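PDB 5C1F: septation protein imp2 from Schizosaccharomyces pombe, which binds membrane phospholipids, anchors cytoskeletal proteins to the membrane and is required for normal septation, helping to disassemble the medial ring. Local coordinates for residues Phe27-Tyr41 with Phe104-Ile118. Residues are numbered along the deposited sequence; the frame is centred on the assembly and turned at random. Where two conformers were deposited one is given.
Sequences FSDVKHINEELRSFY and FTRYAASLKDKKKMI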
# COMPACT_ATOMS: atom_id res chain seq x y z
N PHE A 27 7.47 32.68 15.07
CA PHE A 27 7.12 32.45 13.67
C PHE A 27 8.01 31.40 13.02
O PHE A 27 7.54 30.61 12.19
CB PHE A 27 7.20 33.76 12.88
CG PHE A 27 5.95 34.57 12.93
CD1 PHE A 27 4.84 34.20 12.19
CD2 PHE A 27 5.87 35.71 13.71
CE1 PHE A 27 3.67 34.95 12.23
CE2 PHE A 27 4.71 36.47 13.76
CZ PHE A 27 3.61 36.08 13.02
N SER A 28 9.28 31.37 13.40
CA SER A 28 10.23 30.41 12.85
C SER A 28 10.02 29.01 13.43
O SER A 28 10.33 28.01 12.78
CB SER A 28 11.66 30.87 13.11
OG SER A 28 11.94 30.93 14.49
N ASP A 29 9.50 28.94 14.66
CA ASP A 29 9.22 27.66 15.30
C ASP A 29 7.98 27.03 14.68
O ASP A 29 7.94 25.82 14.43
CB ASP A 29 9.02 27.84 16.81
CG ASP A 29 10.28 28.31 17.51
OD1 ASP A 29 11.38 28.05 16.98
OD2 ASP A 29 10.16 28.92 18.59
N VAL A 30 6.97 27.86 14.45
CA VAL A 30 5.75 27.44 13.76
C VAL A 30 6.08 26.90 12.37
O VAL A 30 5.55 25.88 11.94
CB VAL A 30 4.75 28.61 13.65
CG1 VAL A 30 3.63 28.28 12.68
CG2 VAL A 30 4.19 28.96 15.02
N LYS A 31 6.98 27.59 11.68
CA LYS A 31 7.39 27.19 10.33
C LYS A 31 8.12 25.85 10.35
O LYS A 31 7.92 25.01 9.48
CB LYS A 31 8.28 28.27 9.71
CG LYS A 31 8.82 27.90 8.34
CD LYS A 31 9.70 28.99 7.75
CE LYS A 31 10.26 28.56 6.41
NZ LYS A 31 11.14 29.59 5.80
N HIS A 32 8.96 25.67 11.37
CA HIS A 32 9.72 24.43 11.55
C HIS A 32 8.80 23.24 11.78
O HIS A 32 8.94 22.20 11.12
CB HIS A 32 10.68 24.59 12.73
CG HIS A 32 11.64 23.45 12.90
ND1 HIS A 32 12.67 23.20 12.00
CD2 HIS A 32 11.74 22.50 13.85
CE1 HIS A 32 13.35 22.15 12.40
NE2 HIS A 32 12.81 21.70 13.52
N ILE A 33 7.87 23.38 12.72
CA ILE A 33 6.87 22.36 13.00
C ILE A 33 6.07 22.02 11.75
O ILE A 33 5.82 20.85 11.46
CB ILE A 33 5.90 22.82 14.11
CG1 ILE A 33 6.65 23.09 15.41
CG2 ILE A 33 4.80 21.78 14.33
CD1 ILE A 33 5.82 23.81 16.45
N ASN A 34 5.68 23.06 11.02
CA ASN A 34 4.90 22.90 9.81
C ASN A 34 5.65 22.13 8.73
O ASN A 34 5.08 21.30 8.03
CB ASN A 34 4.47 24.27 9.28
CG ASN A 34 3.48 24.17 8.15
OD1 ASN A 34 2.30 23.89 8.36
ND2 ASN A 34 3.95 24.42 6.93
N GLU A 35 6.95 22.40 8.61
CA GLU A 35 7.77 21.76 7.58
C GLU A 35 8.06 20.30 7.92
O GLU A 35 8.16 19.46 7.02
CB GLU A 35 9.07 22.54 7.40
CG GLU A 35 10.10 21.89 6.48
CD GLU A 35 9.60 21.70 5.06
OE1 GLU A 35 8.67 22.42 4.64
OE2 GLU A 35 10.14 20.82 4.35
N GLU A 36 8.18 19.99 9.21
CA GLU A 36 8.39 18.61 9.64
C GLU A 36 7.23 17.72 9.23
O GLU A 36 7.43 16.63 8.69
CB GLU A 36 8.57 18.54 11.16
CG GLU A 36 9.91 19.03 11.65
CD GLU A 36 10.08 18.85 13.14
OE1 GLU A 36 9.05 18.83 13.85
OE2 GLU A 36 11.23 18.73 13.60
N LEU A 37 6.02 18.19 9.50
CA LEU A 37 4.82 17.43 9.18
C LEU A 37 4.61 17.34 7.67
O LEU A 37 4.17 16.31 7.16
CB LEU A 37 3.60 18.05 9.86
CG LEU A 37 3.53 17.78 11.37
CD1 LEU A 37 2.52 18.68 12.05
CD2 LEU A 37 3.21 16.31 11.63
N ARG A 38 4.93 18.42 6.96
CA ARG A 38 4.83 18.41 5.50
C ARG A 38 5.73 17.32 4.93
O ARG A 38 5.31 16.54 4.07
CB ARG A 38 5.22 19.76 4.90
CG ARG A 38 4.95 19.86 3.40
CD ARG A 38 5.95 20.77 2.70
NE ARG A 38 7.32 20.34 2.92
CZ ARG A 38 7.91 19.34 2.27
NH1 ARG A 38 7.24 18.66 1.34
NH2 ARG A 38 9.17 19.02 2.54
N SER A 39 6.96 17.27 5.43
CA SER A 39 7.94 16.28 4.99
C SER A 39 7.49 14.86 5.31
O SER A 39 7.68 13.94 4.52
CB SER A 39 9.30 16.56 5.64
OG SER A 39 10.24 15.57 5.29
N PHE A 40 6.90 14.69 6.49
CA PHE A 40 6.38 13.39 6.91
C PHE A 40 5.29 12.90 5.96
O PHE A 40 5.35 11.77 5.46
CB PHE A 40 5.84 13.48 8.34
CG PHE A 40 5.25 12.19 8.85
CD1 PHE A 40 6.06 11.23 9.44
CD2 PHE A 40 3.89 11.94 8.75
CE1 PHE A 40 5.52 10.04 9.91
CE2 PHE A 40 3.35 10.76 9.22
CZ PHE A 40 4.16 9.81 9.80
N TYR A 41 4.30 13.74 5.72
CA TYR A 41 3.17 13.35 4.88
C TYR A 41 3.53 13.34 3.40
O TYR A 41 2.87 12.67 2.61
CB TYR A 41 1.98 14.27 5.13
CG TYR A 41 1.30 13.99 6.45
CD1 TYR A 41 0.66 12.77 6.67
CD2 TYR A 41 1.31 14.92 7.47
CE1 TYR A 41 0.05 12.50 7.87
CE2 TYR A 41 0.69 14.66 8.68
CZ TYR A 41 0.06 13.44 8.88
OH TYR A 41 -0.55 13.18 10.08
N PHE A 104 -0.09 21.80 4.21
CA PHE A 104 1.03 22.38 4.95
C PHE A 104 1.76 23.40 4.09
O PHE A 104 2.23 24.43 4.59
CB PHE A 104 2.01 21.30 5.41
CG PHE A 104 1.41 20.30 6.36
CD1 PHE A 104 1.28 20.59 7.70
CD2 PHE A 104 0.97 19.07 5.89
CE1 PHE A 104 0.72 19.68 8.57
CE2 PHE A 104 0.41 18.15 6.76
CZ PHE A 104 0.29 18.45 8.10
N THR A 105 1.87 23.11 2.80
CA THR A 105 2.54 24.00 1.86
C THR A 105 1.78 25.32 1.73
O THR A 105 2.38 26.39 1.76
CB THR A 105 2.67 23.36 0.46
OG1 THR A 105 3.45 22.16 0.56
CG2 THR A 105 3.34 24.32 -0.51
N ARG A 106 0.46 25.22 1.61
CA ARG A 106 -0.39 26.40 1.50
C ARG A 106 -0.40 27.19 2.81
O ARG A 106 -0.56 28.41 2.81
CB ARG A 106 -1.82 26.00 1.11
CG ARG A 106 -1.93 25.39 -0.29
CD ARG A 106 -3.38 25.12 -0.72
NE ARG A 106 -4.04 24.12 0.12
CZ ARG A 106 -4.16 22.83 -0.18
NH1 ARG A 106 -4.78 22.01 0.65
NH2 ARG A 106 -3.66 22.36 -1.32
N TYR A 107 -0.22 26.49 3.93
CA TYR A 107 -0.14 27.13 5.23
C TYR A 107 1.15 27.94 5.36
O TYR A 107 1.13 29.07 5.85
CB TYR A 107 -0.23 26.10 6.36
CG TYR A 107 -0.21 26.75 7.73
CD1 TYR A 107 -1.39 27.16 8.34
CD2 TYR A 107 0.99 26.97 8.40
CE1 TYR A 107 -1.38 27.77 9.58
CE2 TYR A 107 1.01 27.58 9.64
CZ TYR A 107 -0.18 27.97 10.23
OH TYR A 107 -0.17 28.57 11.47
N ALA A 108 2.26 27.35 4.92
CA ALA A 108 3.55 28.02 4.99
C ALA A 108 3.57 29.27 4.11
O ALA A 108 4.26 30.24 4.41
CB ALA A 108 4.66 27.07 4.58
N ALA A 109 2.81 29.24 3.02
CA ALA A 109 2.71 30.38 2.12
C ALA A 109 1.84 31.47 2.73
O ALA A 109 2.14 32.66 2.62
CB ALA A 109 2.16 29.95 0.77
N SER A 110 0.76 31.05 3.39
CA SER A 110 -0.14 31.99 4.04
C SER A 110 0.53 32.63 5.25
O SER A 110 0.37 33.83 5.49
CB SER A 110 -1.43 31.29 4.45
OG SER A 110 -2.31 32.18 5.12
N LEU A 111 1.27 31.83 6.01
CA LEU A 111 1.95 32.31 7.21
C LEU A 111 2.99 33.37 6.87
O LEU A 111 3.17 34.33 7.61
CB LEU A 111 2.62 31.14 7.94
CG LEU A 111 3.32 31.50 9.25
CD1 LEU A 111 2.29 31.87 10.32
CD2 LEU A 111 4.21 30.37 9.73
N LYS A 112 3.66 33.18 5.73
CA LYS A 112 4.66 34.13 5.27
C LYS A 112 4.04 35.51 5.03
O LYS A 112 4.62 36.53 5.37
CB LYS A 112 5.33 33.63 3.99
CG LYS A 112 6.46 34.51 3.48
CD LYS A 112 6.97 34.02 2.13
CE LYS A 112 8.12 34.88 1.64
NZ LYS A 112 9.32 34.76 2.51
N ASP A 113 2.84 35.52 4.44
CA ASP A 113 2.13 36.78 4.21
C ASP A 113 1.63 37.38 5.52
O ASP A 113 1.71 38.59 5.72
CB ASP A 113 0.95 36.58 3.26
CG ASP A 113 1.39 36.31 1.83
OD1 ASP A 113 2.53 36.67 1.49
OD2 ASP A 113 0.59 35.73 1.06
N LYS A 114 1.11 36.54 6.40
CA LYS A 114 0.63 36.99 7.70
C LYS A 114 1.76 37.64 8.49
O LYS A 114 1.59 38.71 9.07
CB LYS A 114 0.02 35.83 8.49
CG LYS A 114 -1.30 35.32 7.94
CD LYS A 114 -1.89 34.24 8.83
CE LYS A 114 -3.17 33.67 8.24
NZ LYS A 114 -4.22 34.71 8.07
N LYS A 115 2.92 36.99 8.50
CA LYS A 115 4.09 37.52 9.20
C LYS A 115 4.52 38.86 8.61
O LYS A 115 4.84 39.79 9.34
CB LYS A 115 5.25 36.52 9.15
CG LYS A 115 6.47 36.97 9.95
CD LYS A 115 7.64 36.02 9.79
CE LYS A 115 8.88 36.56 10.51
NZ LYS A 115 10.07 35.68 10.36
N LYS A 116 4.53 38.95 7.28
CA LYS A 116 4.93 40.18 6.60
C LYS A 116 4.02 41.34 6.98
O LYS A 116 4.49 42.45 7.23
CB LYS A 116 4.92 39.97 5.09
CG LYS A 116 5.32 41.20 4.28
CD LYS A 116 5.12 40.97 2.79
CE LYS A 116 5.60 42.16 1.97
NZ LYS A 116 7.04 42.43 2.19
N MET A 117 2.72 41.07 7.02
CA MET A 117 1.74 42.10 7.37
C MET A 117 1.86 42.50 8.83
O MET A 117 1.74 43.67 9.18
CB MET A 117 0.32 41.62 7.05
CG MET A 117 -0.00 41.62 5.57
SD MET A 117 -1.67 41.04 5.18
CE MET A 117 -1.51 39.29 5.52
N ILE A 118 2.10 41.52 9.70
CA ILE A 118 2.15 41.78 11.13
C ILE A 118 3.47 42.42 11.56
O ILE A 118 3.48 43.42 12.28
CB ILE A 118 1.93 40.48 11.93
CG1 ILE A 118 0.45 40.07 11.84
CG2 ILE A 118 2.34 40.66 13.38
CD1 ILE A 118 0.10 38.86 12.66
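Phe104 plugs into helix 18-59 as a knob into the hole formed by Asn34, Leu37, Arg38 and Tyr41, a coiled-coil device holding two antiparallel helices of the F-BAR domain together, their local axes 9.6 Å apart. One face of its ring lies against the backbone between Leu37 and Arg38, Phe104 CE1 touches Leu37 CB at 3.6 Å, and the Tyr41 ring meets it rim to rim, planes only 11° apart. At its base, CB packs on the aliphatic start of Arg38, whose chain then bends so that NE and NH2 of its guanidinium grip the Glu35 carboxylate side-on. With an alanine at Phe104, a gap would probably open among these four residues, and the Tyr41 ring would lose its neighbour on that rim. At the far end the roles reverse: the extended Lys115 chain runs over the face of Phe27, CG 3.8 Å from the ring centroid, while Leu111 CD1 abuts the ring edge and Leu111 CD2 meets Val30 CG1. Helix 162-252 packs beside this seam, with Phe221 stacked on Tyr107. Midway, Asn34 has CG anti to its own N (chi1 -172°), which carries the amide across; Asn34 ND2 donates almost straight to Phe104 O at 2.9 Å, approaching from the face of that carbonyl opposite the helical Ala108 N.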